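Local structure of anabena Tic22 (Anabaena sp., 4EV1) at residues F136-A141 against G145-K150; D118-S123 against I184-I189; E9-V14 against V87-L92; P15-T20 against P213-Y218. The protein belongs to the Tic22-like family and probably acts as a chaperone in protein transport, apparently at thylakoids. One frame throughout, in Å; residues are numbered along the deposited sequence.

Contact 1. Residues F136-A141 against G145-K150; sequences FAVRFA and GYVPIK
Arg139 and Tyr146 form a single backbone bridge with the pattern of an antiparallel non-hydrogen-bonded pair, flanked by Val147 N to Val138 O (3.1 Å, 171° at the hydrogen) and Phe140 N to Gly145 O (3.1 Å). The touching parts of the two chains run at 111° to each other. A water donates to both Val138 O and Val147 O, so Val138 O accepts from Val147 N and from the water. Val147 is the apolar centre: its CG2, anti to the carbonyl carbon, stands 3.5 Å from the centroid of the Phe140 ring, almost on the normal, and also meets Val138 CG1 at 3.9 Å, one compact methyl serving both partners. The Tyr146 ring runs alongside the Arg139 chain in the same direction, with CE1 3.8 Å from Arg139 CG, and CD1 touches Ala137 CB, whose small size lets the ring lie close. Around the turn, Asp183 pairs with the Arg139 guanidinium and Gln185 bonds Tyr146 OH, both tying it to strand 183-188, while Val147 reaches Val175 of helix 165-175.

Contact 2. Residues D118-S123 against I184-I189; sequences DLLRQS and IQVLDI
No ring or other planar group meets its like between Leu119, Leu120 and the pair Ile184, Val186; the flat groups flank the contact instead, with the Phe136 ring touching both Leu119 and Ile184, and Phe130 lying against Val186. The contact itself is a meeting of branched aliphatic chains. Leu119, near the end of helix 110-121, carries most of it and uses two parts of its side chain. Its CB rests on Val186 CG2 at 3.6 Å, while the CD1 methyl farther out reaches Ile184 CG2 at 3.7 Å, the two chains crossing at a slant. Ile184 can present that methyl because CG2 lies trans to its own amide nitrogen, sending CG1 to the other side. Leu120 comes in almost perpendicular to Val186, with CD2 4.0 Å from Val186 CB. Ile184 and Val186 alternate with Gln185, whose CB points to the opposite side of strand 183-188, so the apolar pair forms one stripe facing the helix. Ile184 is further covered by Leu172 and Ala168 of helix 165-175. With no hydrogen bond crossing between these two segments, their contact rests on dispersion and on partial exclusion of water from the methyl groups.

Contact 3. Residues E9-V14 against V87-L92; sequences EKLDSV and VIYQQL
Leu11 CD1 presses on one face of the Tyr89 ring, closest to CG at 3.4 Å and 3.9 Å from the ring centroid. At 29° from the ring normal, this CH-pi contact sits toward the root of the ring, and the same methyl also touches Tyr89 CB at 3.6 Å. Leucine suits the place because a methyl at the end of a branched chain can cover a ring, the two side chains crossing at roughly a right angle. Beside this apolar contact, Asp12 OD1 approaches Val87 N at 3.2 Å, near the start of helix 85-94, and Val87 CG2 lies 4.1 Å from the same oxygen. The other carboxylate oxygen, Asp12 OD2, makes a salt bridge with Lys8, one turn earlier in helix 4-11, whose side chain also touches Val87. In the next shell, the far end of Tyr89 is fixed by its hydroxyl, which bonds Gln197 and Glu4; CG anti to the backbone N (chi1 173°) carries the ring toward helix 4-11, where Ile7 also touches it. Leu11 and Asp12 are placed by a type I turn running from Leu11 to Val14, closed by Val14 N to Leu11 O at 3.0 Å, and the backbone of Val14 is bonded to Leu85. The contact sets a methyl-on-ring pair beside a carboxylate that, steadied by Lys8, probably interacts favourably with the positive N-terminal end of the helix dipole.

Contact 4. Residues P15-T20 against P213-Y218; sequences PIYLVT and PESREY. With EDO (1,2-ethanediol), chain G.
Ser215 OG is gripped from two directions: Tyr17 OH lies 2.8 Å from it in a hydrogen bond, and a water 2.9 Å from OG donates in turn to Pro15 O at 2.7 Å. The serine oxygen sits in the plane of the Tyr17 ring, at its edge, and a second water bonds Tyr17 OH and donates a weak bond to Glu214 O. Ser215 suits the spot by being small and polar: its CB rests 3.5 Å from Pro15 CG while OG serves the buried hydroxyl. With CG anti to the carbonyl carbon (chi1 -56°), the Tyr17 ring extends toward helix 213-218, and it slides past Tyr218 in the opposite direction, Tyr17 CE1 to Tyr218 CD2 being 4.1 Å. Arg51 of helix 51-63 touches both tyrosines. Glu214 OE1 accepts a bond from O1 of an ethanediol, probably a crystallisation additive. Strand and helix segments cross at 89° with axes 10.0 Å apart, an alpha/beta packing in which the C-terminal helix of this Tic22 fold docks across the start of its first strand.

In the fold
Contacts 1 and 2, centres 13 Å apart, share the antiparallel pair of strands 134-139 and 183-188: Ala137 O lies 2.7 Å from Gln185 N, a probable hydrogen bond, and Phe136 CB packs on Ile184 CG2 at 3.6 Å. Contacts 3 and 4 form a second group, centres 14 Å apart, because helix 4-11 leads into strand 15-20; Ile88 CD1 packs on Ile16 CG2 at 3.7 Å. The groups lie about 24 to 25 Å apart by centres, although contacts 2 and 3 approach to about 4 Å between nearest atoms. Contact 4 joins residues almost 200 apart in sequence. A bound NHE, probably from the crystallisation liquor, lies about 3 Å from the Tyr146 side chain.

Contact 1. Residues F136-A141 against G145-K150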
loop_
_atom_site.group_PDB
_atom_site.type_symbol
_atom_site.label_atom_id
_atom_site.label_comp_id
_atom_site.label_asym_id
_atom_site.label_seq_id
_atom_site.Cartn_x
_atom_site.Cartn_y
_atom_site.Cartn_z
ATOM N N PHE A 136 5.438 -8.065 4.066
ATOM C CA PHE A 136 5.978 -9.192 4.773
ATOM C C PHE A 136 6.255 -10.281 3.791
ATOM O O PHE A 136 5.375 -10.617 3.003
ATOM C CB PHE A 136 5.004 -9.660 5.841
ATOM C CG PHE A 136 4.531 -8.547 6.734
ATOM C CD1 PHE A 136 3.399 -7.824 6.416
ATOM C CD2 PHE A 136 5.245 -8.196 7.873
ATOM C CE1 PHE A 136 2.964 -6.784 7.225
ATOM C CE2 PHE A 136 4.804 -7.165 8.695
ATOM C CZ PHE A 136 3.656 -6.459 8.361
ATOM N N ALA A 137 7.477 -10.839 3.846
ATOM C CA ALA A 137 7.851 -11.872 2.894
ATOM C C ALA A 137 8.444 -13.029 3.670
ATOM O O ALA A 137 9.292 -12.825 4.568
ATOM C CB ALA A 137 8.854 -11.323 1.861
ATOM N N VAL A 138 7.987 -14.233 3.342
ATOM C CA VAL A 138 8.454 -15.431 4.022
ATOM C C VAL A 138 9.745 -15.938 3.401
ATOM O O VAL A 138 9.864 -16.001 2.186
ATOM C CB VAL A 138 7.389 -16.515 3.999
ATOM C CG1 VAL A 138 7.925 -17.864 4.582
ATOM C CG2 VAL A 138 6.191 -16.004 4.775
ATOM N N ARG A 139 10.705 -16.288 4.248
ATOM C CA ARG A 139 11.993 -16.783 3.761
ATOM C C ARG A 139 12.230 -18.133 4.351
ATOM O O ARG A 139 11.772 -18.415 5.459
ATOM C CB ARG A 139 13.134 -15.875 4.188
ATOM C CG ARG A 139 12.990 -14.427 3.786
ATOM C CD ARG A 139 14.239 -13.672 4.159
ATOM N NE ARG A 139 14.320 -13.396 5.586
ATOM C CZ ARG A 139 15.132 -12.492 6.132
ATOM N NH1 ARG A 139 15.947 -11.761 5.378
ATOM N NH2 ARG A 139 15.116 -12.310 7.449
ATOM N N PHE A 140 12.951 -18.966 3.613
ATOM C CA PHE A 140 13.366 -20.276 4.116
ATOM C C PHE A 140 14.227 -20.149 5.401
ATOM O O PHE A 140 14.141 -20.991 6.310
ATOM C CB PHE A 140 14.125 -21.046 3.025
ATOM C CG PHE A 140 13.254 -21.505 1.874
ATOM C CD1 PHE A 140 12.318 -22.523 2.057
ATOM C CD2 PHE A 140 13.351 -20.921 0.635
ATOM C CE1 PHE A 140 11.488 -22.927 1.013
ATOM C CE2 PHE A 140 12.530 -21.328 -0.412
ATOM C CZ PHE A 140 11.612 -22.329 -0.229
ATOM N N ALA A 141 15.051 -19.105 5.452
ATOM C CA ALA A 141 15.859 -18.772 6.627
ATOM C C ALA A 141 16.378 -17.357 6.419
ATOM O O ALA A 141 16.398 -16.887 5.288
ATOM C CB ALA A 141 17.040 -19.771 6.798
ATOM N N GLY A 145 16.535 -17.835 0.524
ATOM C CA GLY A 145 15.688 -17.170 -0.467
ATOM C C GLY A 145 14.240 -17.029 -0.046
ATOM O O GLY A 145 13.831 -17.555 0.993
ATOM N N TYR A 146 13.468 -16.313 -0.861
ATOM C CA TYR A 146 12.043 -16.113 -0.637
ATOM C C TYR A 146 11.304 -17.358 -1.094
ATOM O O TYR A 146 11.596 -17.883 -2.168
ATOM C CB TYR A 146 11.547 -14.879 -1.398
ATOM C CG TYR A 146 12.267 -13.699 -0.901
ATOM C CD1 TYR A 146 11.910 -13.131 0.296
ATOM C CD2 TYR A 146 13.377 -13.200 -1.567
ATOM C CE1 TYR A 146 12.602 -12.071 0.810
ATOM C CE2 TYR A 146 14.091 -12.140 -1.049
ATOM C CZ TYR A 146 13.703 -11.586 0.142
ATOM O OH TYR A 146 14.384 -10.532 0.678
ATOM N N VAL A 147 10.356 -17.803 -0.265
ATOM C CA VAL A 147 9.530 -18.966 -0.539
ATOM C C VAL A 147 8.491 -18.613 -1.597
ATOM O O VAL A 147 7.736 -17.656 -1.421
ATOM C CB VAL A 147 8.767 -19.466 0.747
ATOM C CG1 VAL A 147 7.800 -20.590 0.400
ATOM C CG2 VAL A 147 9.731 -19.915 1.815
ATOM N N PRO A 148 8.475 -19.362 -2.712
ATOM C CA PRO A 148 7.435 -19.208 -3.730
ATOM C C PRO A 148 6.174 -20.005 -3.416
ATOM O O PRO A 148 6.195 -20.898 -2.556
ATOM C CB PRO A 148 8.092 -19.732 -5.012
ATOM C CG PRO A 148 9.459 -20.263 -4.614
ATOM C CD PRO A 148 9.509 -20.328 -3.132
ATOM N N ILE A 149 5.079 -19.655 -4.084
ATOM C CA ILE A 149 3.840 -20.427 -3.984
ATOM C C ILE A 149 3.338 -20.792 -5.376
ATOM O O ILE A 149 3.637 -20.115 -6.361
ATOM C CB ILE A 149 2.713 -19.709 -3.174
ATOM C CG1 ILE A 149 2.473 -18.284 -3.684
ATOM C CG2 ILE A 149 3.068 -19.667 -1.703
ATOM C CD1 ILE A 149 1.166 -17.647 -3.180
ATOM N N LYS A 150 2.592 -21.892 -5.417
ATOM C CA LYS A 150 1.988 -22.439 -6.634
ATOM C C LYS A 150 0.760 -21.594 -6.945
ATOM O O LYS A 150 -0.020 -21.272 -6.038
ATOM C CB LYS A 150 1.559 -23.904 -6.426
ATOM C CG LYS A 150 2.620 -24.821 -5.771
ATOM C CD LYS A 150 2.134 -26.290 -5.533
ATOM C CE LYS A 150 3.043 -27.031 -4.531
ATOM N NZ LYS A 150 2.971 -28.544 -4.562
HETATM O O HOH W 1 7.995 -15.509 -0.002
#

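Contact 2. Residues D118-S123 against I184-I189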
loop_
_atom_site.group_PDB
_atom_site.type_symbol
_atom_site.label_atom_id
_atom_site.label_comp_id
_atom_site.label_asym_id
_atom_site.label_seq_id
_atom_site.Cartn_x
_atom_site.Cartn_y
_atom_site.Cartn_z
ATOM N N ASP A 118 7.330 -5.840 15.935
ATOM C CA ASP A 118 7.488 -7.136 16.627
ATOM C C ASP A 118 8.461 -8.047 15.878
ATOM O O ASP A 118 9.417 -8.576 16.455
ATOM C CB ASP A 118 6.134 -7.853 16.740
ATOM C CG ASP A 118 5.165 -7.156 17.693
ATOM O OD1 ASP A 118 5.609 -6.299 18.487
ATOM O OD2 ASP A 118 3.952 -7.471 17.652
ATOM N N LEU A 119 8.222 -8.224 14.583
ATOM C CA LEU A 119 9.123 -9.029 13.743
ATOM C C LEU A 119 10.556 -8.467 13.694
ATOM O O LEU A 119 11.528 -9.236 13.692
ATOM C CB LEU A 119 8.555 -9.219 12.331
ATOM C CG LEU A 119 7.391 -10.195 12.169
ATOM C CD1 LEU A 119 6.737 -10.018 10.807
ATOM C CD2 LEU A 119 7.860 -11.636 12.343
ATOM N N LEU A 120 10.696 -7.144 13.694
ATOM C CA LEU A 120 12.026 -6.529 13.646
ATOM C C LEU A 120 12.822 -6.870 14.928
ATOM O O LEU A 120 13.996 -7.231 14.840
ATOM C CB LEU A 120 11.946 -5.013 13.389
ATOM C CG LEU A 120 11.591 -4.588 11.944
ATOM C CD1 LEU A 120 11.266 -3.104 11.892
ATOM C CD2 LEU A 120 12.689 -4.933 10.933
ATOM N N ARG A 121 12.165 -6.796 16.088
ATOM C CA ARG A 121 12.740 -7.266 17.380
ATOM C C ARG A 121 13.318 -8.681 17.287
ATOM O O ARG A 121 14.489 -8.905 17.583
ATOM C CB ARG A 121 11.699 -7.240 18.508
ATOM C CG ARG A 121 11.074 -5.868 18.710
ATOM C CD ARG A 121 10.203 -5.711 19.962
ATOM N NE ARG A 121 10.573 -6.542 21.109
ATOM C CZ ARG A 121 9.936 -7.653 21.491
ATOM N NH1 ARG A 121 10.363 -8.305 22.565
ATOM N NH2 ARG A 121 8.887 -8.126 20.810
ATOM N N GLN A 122 12.499 -9.631 16.858
ATOM C CA GLN A 122 12.981 -11.016 16.669
ATOM C C GLN A 122 13.789 -11.239 15.366
ATOM O O GLN A 122 13.715 -12.292 14.740
ATOM C CB GLN A 122 11.861 -12.077 16.858
ATOM C CG GLN A 122 10.412 -11.628 16.638
ATOM C CD GLN A 122 9.551 -12.670 15.921
ATOM O OE1 GLN A 122 10.058 -13.538 15.192
ATOM N NE2 GLN A 122 8.236 -12.564 16.098
ATOM N N SER A 123 14.564 -10.242 14.967
ATOM C CA SER A 123 15.645 -10.440 14.007
ATOM C C SER A 123 16.907 -9.704 14.463
ATOM O O SER A 123 17.885 -9.609 13.712
ATOM C CB SER A 123 15.219 -9.942 12.628
ATOM O OG SER A 123 14.880 -8.571 12.682
ATOM N N ILE A 184 9.732 -14.500 8.687
ATOM C CA ILE A 184 9.117 -13.432 7.906
ATOM C C ILE A 184 10.052 -12.228 7.910
ATOM O O ILE A 184 10.388 -11.735 8.975
ATOM C CB ILE A 184 7.771 -13.010 8.507
ATOM C CG1 ILE A 184 6.844 -14.220 8.647
ATOM C CG2 ILE A 184 7.128 -11.907 7.622
ATOM C CD1 ILE A 184 5.506 -13.921 9.364
ATOM N N GLN A 185 10.451 -11.753 6.728
ATOM C CA GLN A 185 11.181 -10.491 6.592
ATOM C C GLN A 185 10.241 -9.283 6.493
ATOM O O GLN A 185 9.262 -9.286 5.731
ATOM C CB GLN A 185 12.055 -10.492 5.343
ATOM C CG GLN A 185 13.099 -9.393 5.311
ATOM C CD GLN A 185 13.854 -9.319 4.001
ATOM O OE1 GLN A 185 13.465 -9.923 3.010
ATOM N NE2 GLN A 185 14.954 -8.575 3.992
ATOM N N VAL A 186 10.573 -8.245 7.257
ATOM C CA VAL A 186 9.875 -6.981 7.147
ATOM C C VAL A 186 10.480 -6.138 6.014
ATOM O O VAL A 186 11.697 -5.886 5.964
ATOM C CB VAL A 186 9.888 -6.211 8.451
ATOM C CG1 VAL A 186 9.122 -4.907 8.275
ATOM C CG2 VAL A 186 9.255 -7.056 9.501
ATOM N N LEU A 187 9.621 -5.763 5.072
ATOM C CA LEU A 187 9.982 -4.900 3.959
ATOM C C LEU A 187 9.081 -3.664 4.032
ATOM O O LEU A 187 8.224 -3.564 4.893
ATOM C CB LEU A 187 9.755 -5.615 2.624
ATOM C CG LEU A 187 10.547 -6.916 2.403
ATOM C CD1 LEU A 187 9.934 -7.754 1.297
ATOM C CD2 LEU A 187 12.030 -6.601 2.122
ATOM N N ASP A 188 9.305 -2.722 3.145
ATOM C CA ASP A 188 8.343 -1.655 2.936
ATOM C C ASP A 188 8.175 -1.363 1.468
ATOM O O ASP A 188 9.044 -1.679 0.661
ATOM C CB ASP A 188 8.685 -0.393 3.727
ATOM C CG ASP A 188 9.941 0.236 3.287
ATOM O OD1 ASP A 188 10.049 0.551 2.102
ATOM O OD2 ASP A 188 10.829 0.466 4.140
ATOM N N ILE A 189 7.020 -0.801 1.136
ATOM C CA ILE A 189 6.627 -0.619 -0.257
ATOM C C ILE A 189 7.572 0.265 -1.063
ATOM O O ILE A 189 7.795 0.020 -2.246
ATOM C CB ILE A 189 5.187 -0.076 -0.362
ATOM C CG1 ILE A 189 4.689 -0.162 -1.798
ATOM C CG2 ILE A 189 5.109 1.360 0.100
ATOM C CD1 ILE A 189 4.430 -1.586 -2.198
#

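Contact 3. Residues E9-V14 against V87-L92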
loop_
_atom_site.group_PDB
_atom_site.type_symbol
_atom_site.label_atom_id
_atom_site.label_comp_id
_atom_site.label_asym_id
_atom_site.label_seq_id
_atom_site.Cartn_x
_atom_site.Cartn_y
_atom_site.Cartn_z
ATOM N N GLU A 9 1.103 -2.734 -13.161
ATOM C CA GLU A 9 0.171 -3.857 -13.059
ATOM C C GLU A 9 0.376 -4.682 -11.791
ATOM O O GLU A 9 -0.575 -5.268 -11.298
ATOM C CB GLU A 9 0.299 -4.788 -14.260
ATOM C CG GLU A 9 -0.233 -4.204 -15.536
ATOM C CD GLU A 9 0.110 -5.068 -16.757
ATOM O OE1 GLU A 9 0.415 -6.281 -16.576
ATOM O OE2 GLU A 9 0.068 -4.527 -17.887
ATOM N N LYS A 10 1.612 -4.732 -11.285
ATOM C CA LYS A 10 1.909 -5.400 -10.016
ATOM C C LYS A 10 1.312 -4.585 -8.872
ATOM O O LYS A 10 0.632 -5.123 -8.008
ATOM C CB LYS A 10 3.420 -5.592 -9.812
ATOM C CG LYS A 10 4.057 -6.686 -10.727
ATOM C CD LYS A 10 5.461 -6.972 -10.313
ATOM C CE LYS A 10 6.122 -7.982 -11.221
ATOM N NZ LYS A 10 5.349 -9.232 -11.241
ATOM N N LEU A 11 1.579 -3.293 -8.881
ATOM C CA LEU A 11 1.031 -2.384 -7.866
ATOM C C LEU A 11 -0.502 -2.337 -7.861
ATOM O O LEU A 11 -1.127 -2.152 -6.799
ATOM C CB LEU A 11 1.584 -0.968 -8.069
ATOM C CG LEU A 11 3.071 -0.777 -7.864
ATOM C CD1 LEU A 11 3.543 0.665 -8.237
ATOM C CD2 LEU A 11 3.490 -1.164 -6.441
ATOM N N ASP A 12 -1.114 -2.469 -9.033
ATOM C CA ASP A 12 -2.567 -2.410 -9.171
ATOM C C ASP A 12 -3.340 -3.509 -8.422
ATOM O O ASP A 12 -4.551 -3.397 -8.239
ATOM C CB ASP A 12 -2.984 -2.467 -10.646
ATOM C CG ASP A 12 -2.887 -1.122 -11.360
ATOM O OD1 ASP A 12 -2.580 -0.101 -10.731
ATOM O OD2 ASP A 12 -3.145 -1.088 -12.584
ATOM N N SER A 13 -2.656 -4.562 -8.001
ATOM C CA SER A 13 -3.289 -5.588 -7.153
ATOM C C SER A 13 -3.838 -4.983 -5.874
ATOM O O SER A 13 -4.701 -5.551 -5.256
ATOM C CB SER A 13 -2.256 -6.603 -6.699
ATOM O OG SER A 13 -1.899 -7.449 -7.750
ATOM N N VAL A 14 -3.212 -3.890 -5.438
ATOM C CA VAL A 14 -3.424 -3.338 -4.103
ATOM C C VAL A 14 -4.393 -2.176 -4.216
ATOM O O VAL A 14 -4.087 -1.184 -4.890
ATOM C CB VAL A 14 -2.096 -2.868 -3.512
ATOM C CG1 VAL A 14 -2.257 -2.330 -2.116
ATOM C CG2 VAL A 14 -1.037 -4.018 -3.532
ATOM N N VAL A 87 -2.289 3.041 -10.371
ATOM C CA VAL A 87 -2.825 4.269 -10.928
ATOM C C VAL A 87 -2.265 5.493 -10.209
ATOM O O VAL A 87 -1.869 6.470 -10.828
ATOM C CB VAL A 87 -4.361 4.278 -10.842
ATOM C CG1 VAL A 87 -4.930 5.601 -11.330
ATOM C CG2 VAL A 87 -4.939 3.098 -11.681
ATOM N N ILE A 88 -2.226 5.446 -8.886
ATOM C CA ILE A 88 -1.595 6.495 -8.111
ATOM C C ILE A 88 -0.103 6.615 -8.406
ATOM O O ILE A 88 0.394 7.723 -8.595
ATOM C CB ILE A 88 -1.865 6.279 -6.595
ATOM C CG1 ILE A 88 -3.372 6.387 -6.312
ATOM C CG2 ILE A 88 -1.105 7.316 -5.758
ATOM C CD1 ILE A 88 -3.731 6.106 -4.865
ATOM N N TYR A 89 0.614 5.498 -8.404
ATOM C CA TYR A 89 2.031 5.465 -8.780
ATOM C C TYR A 89 2.242 6.171 -10.150
ATOM O O TYR A 89 3.020 7.123 -10.275
ATOM C CB TYR A 89 2.501 4.006 -8.894
ATOM C CG TYR A 89 3.917 3.843 -9.447
ATOM C CD1 TYR A 89 5.014 4.247 -8.713
ATOM C CD2 TYR A 89 4.131 3.298 -10.713
ATOM C CE1 TYR A 89 6.323 4.105 -9.226
ATOM C CE2 TYR A 89 5.399 3.152 -11.236
ATOM C CZ TYR A 89 6.502 3.535 -10.485
ATOM O OH TYR A 89 7.765 3.377 -11.021
ATOM N N GLN A 90 1.490 5.722 -11.148
ATOM C CA GLN A 90 1.591 6.273 -12.499
ATOM C C GLN A 90 1.298 7.755 -12.533
ATOM O O GLN A 90 2.047 8.539 -13.121
ATOM C CB GLN A 90 0.663 5.484 -13.439
ATOM C CG GLN A 90 0.664 5.980 -14.876
ATOM C CD GLN A 90 -0.339 5.236 -15.710
ATOM O OE1 GLN A 90 -1.564 5.439 -15.590
ATOM N NE2 GLN A 90 0.158 4.350 -16.543
ATOM N N GLN A 91 0.244 8.166 -11.842
ATOM C CA GLN A 91 -0.086 9.566 -11.787
ATOM C C GLN A 91 1.074 10.389 -11.186
ATOM O O GLN A 91 1.427 11.469 -11.697
ATOM C CB GLN A 91 -1.369 9.793 -11.013
ATOM C CG GLN A 91 -1.714 11.257 -10.939
ATOM C CD GLN A 91 -3.067 11.560 -10.381
ATOM O OE1 GLN A 91 -4.063 10.933 -10.736
ATOM N NE2 GLN A 91 -3.118 12.558 -9.508
ATOM N N LEU A 92 1.662 9.898 -10.105
ATOM C CA LEU A 92 2.787 10.616 -9.478
ATOM C C LEU A 92 3.979 10.702 -10.443
ATOM O O LEU A 92 4.632 11.744 -10.508
ATOM C CB LEU A 92 3.189 9.999 -8.137
ATOM C CG LEU A 92 2.200 10.195 -6.989
ATOM C CD1 LEU A 92 2.542 9.241 -5.817
ATOM C CD2 LEU A 92 2.201 11.676 -6.545
#

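Contact 4. Residues P15-T20 against P213-Y218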
loop_
_atom_site.group_PDB
_atom_site.type_symbol
_atom_site.label_atom_id
_atom_site.label_comp_id
_atom_site.label_asym_id
_atom_site.label_seq_id
_atom_site.Cartn_x
_atom_site.Cartn_y
_atom_site.Cartn_z
ATOM N N PRO A 15 -5.546 -2.266 -3.560
ATOM C CA PRO A 15 -6.425 -1.089 -3.538
ATOM C C PRO A 15 -6.002 -0.069 -2.467
ATOM O O PRO A 15 -5.571 -0.432 -1.387
ATOM C CB PRO A 15 -7.800 -1.672 -3.226
ATOM C CG PRO A 15 -7.532 -2.856 -2.437
ATOM C CD PRO A 15 -6.131 -3.391 -2.818
ATOM N N ILE A 16 -6.148 1.209 -2.795
ATOM C CA ILE A 16 -5.848 2.280 -1.903
ATOM C C ILE A 16 -7.175 2.980 -1.715
ATOM O O ILE A 16 -7.927 3.149 -2.674
ATOM C CB ILE A 16 -4.826 3.238 -2.552
ATOM C CG1 ILE A 16 -3.529 2.474 -2.880
ATOM C CG2 ILE A 16 -4.576 4.490 -1.650
ATOM C CD1 ILE A 16 -2.728 1.963 -1.698
ATOM N N TYR A 17 -7.492 3.392 -0.506
ATOM C CA TYR A 17 -8.807 4.059 -0.238
ATOM C C TYR A 17 -8.633 5.582 -0.037
ATOM O O TYR A 17 -7.876 6.008 0.797
ATOM C CB TYR A 17 -9.439 3.371 0.955
ATOM C CG TYR A 17 -9.572 1.891 0.715
ATOM C CD1 TYR A 17 -10.532 1.401 -0.149
ATOM C CD2 TYR A 17 -8.712 0.990 1.299
ATOM C CE1 TYR A 17 -10.655 0.053 -0.398
ATOM C CE2 TYR A 17 -8.814 -0.386 1.037
ATOM C CZ TYR A 17 -9.799 -0.842 0.163
ATOM O OH TYR A 17 -9.946 -2.194 -0.101
ATOM N N LEU A 18 -9.273 6.376 -0.883
ATOM C CA LEU A 18 -9.212 7.796 -0.862
ATOM C C LEU A 18 -10.516 8.318 -0.299
ATOM O O LEU A 18 -11.560 7.649 -0.435
ATOM C CB LEU A 18 -9.013 8.330 -2.263
ATOM C CG LEU A 18 -7.684 7.976 -2.949
ATOM C CD1 LEU A 18 -7.598 8.797 -4.252
ATOM C CD2 LEU A 18 -6.429 8.202 -2.017
ATOM N N VAL A 19 -10.430 9.423 0.425
ATOM C CA VAL A 19 -11.614 10.163 0.844
ATOM C C VAL A 19 -11.938 11.189 -0.230
ATOM O O VAL A 19 -11.139 12.120 -0.520
ATOM C CB VAL A 19 -11.444 10.826 2.215
ATOM C CG1 VAL A 19 -12.675 11.724 2.538
ATOM C CG2 VAL A 19 -11.264 9.799 3.295
ATOM N N THR A 20 -13.113 11.032 -0.829
ATOM C CA THR A 20 -13.465 11.782 -2.054
ATOM C C THR A 20 -14.868 12.303 -2.033
ATOM O O THR A 20 -15.642 11.881 -1.178
ATOM C CB THR A 20 -13.304 10.943 -3.321
ATOM O OG1 THR A 20 -14.388 10.027 -3.463
ATOM C CG2 THR A 20 -11.992 10.151 -3.347
ATOM N N PRO A 213 -6.689 -9.218 3.861
ATOM C CA PRO A 213 -7.881 -10.053 3.642
ATOM C C PRO A 213 -9.133 -9.207 3.389
ATOM O O PRO A 213 -9.989 -9.590 2.570
ATOM C CB PRO A 213 -8.031 -10.840 4.958
ATOM C CG PRO A 213 -6.715 -10.857 5.567
ATOM C CD PRO A 213 -5.976 -9.595 5.097
ATOM N N GLU A 214 -9.225 -8.093 4.091
ATOM C CA GLU A 214 -10.363 -7.197 3.946
ATOM C C GLU A 214 -10.452 -6.595 2.544
ATOM O O GLU A 214 -11.533 -6.513 1.971
ATOM C CB GLU A 214 -10.320 -6.091 4.988
ATOM C CG GLU A 214 -10.435 -6.581 6.437
ATOM C CD GLU A 214 -9.137 -7.205 7.060
ATOM O OE1 GLU A 214 -8.017 -7.139 6.500
ATOM O OE2 GLU A 214 -9.258 -7.777 8.175
ATOM N N SER A 215 -9.309 -6.190 1.993
ATOM C CA SER A 215 -9.260 -5.652 0.623
ATOM C C SER A 215 -9.564 -6.734 -0.420
ATOM O O SER A 215 -10.182 -6.463 -1.450
ATOM C CB SER A 215 -7.897 -4.981 0.378
ATOM O OG SER A 215 -7.894 -3.686 0.962
ATOM N N ARG A 216 -9.059 -7.950 -0.193
ATOM C CA ARG A 216 -9.306 -9.054 -1.136
ATOM C C ARG A 216 -10.807 -9.349 -1.209
ATOM O O ARG A 216 -11.351 -9.501 -2.302
ATOM C CB ARG A 216 -8.553 -10.326 -0.718
ATOM C CG ARG A 216 -7.037 -10.206 -0.892
ATOM C CD ARG A 216 -6.399 -11.566 -0.897
ATOM N NE ARG A 216 -6.746 -12.402 0.275
ATOM C CZ ARG A 216 -6.073 -12.425 1.429
ATOM N NH1 ARG A 216 -5.049 -11.600 1.651
ATOM N NH2 ARG A 216 -6.431 -13.271 2.398
ATOM N N GLU A 217 -11.444 -9.404 -0.043
ATOM C CA GLU A 217 -12.884 -9.603 0.099
ATOM C C GLU A 217 -13.656 -8.449 -0.570
ATOM O O GLU A 217 -14.538 -8.696 -1.370
ATOM C CB GLU A 217 -13.255 -9.688 1.582
ATOM C CG GLU A 217 -14.774 -9.895 1.874
ATOM C CD GLU A 217 -15.129 -9.937 3.381
ATOM O OE1 GLU A 217 -14.304 -9.557 4.240
ATOM O OE2 GLU A 217 -16.279 -10.311 3.704
ATOM N N TYR A 218 -13.288 -7.208 -0.273
ATOM C CA TYR A 218 -13.932 -6.055 -0.897
ATOM C C TYR A 218 -13.857 -6.100 -2.417
ATOM O O TYR A 218 -14.848 -5.825 -3.100
ATOM C CB TYR A 218 -13.313 -4.759 -0.402
ATOM C CG TYR A 218 -13.900 -3.540 -1.043
ATOM C CD1 TYR A 218 -15.194 -3.145 -0.727
ATOM C CD2 TYR A 218 -13.187 -2.809 -1.982
ATOM C CE1 TYR A 218 -15.755 -2.062 -1.304
ATOM C CE2 TYR A 218 -13.759 -1.689 -2.587
ATOM C CZ TYR A 218 -15.032 -1.326 -2.237
ATOM O OH TYR A 218 -15.652 -0.259 -2.812
HETATM C C1 EDO G . -7.811 -3.749 6.428
HETATM O O1 EDO G . -6.771 -4.372 7.165
HETATM C C2 EDO G . -7.497 -4.040 4.965
HETATM O O2 EDO G . -6.604 -3.122 4.310
HETATM O O HOH W 2 -5.534 -2.057 0.800
HETATM O O HOH W 3 -11.524 -3.350 1.859
#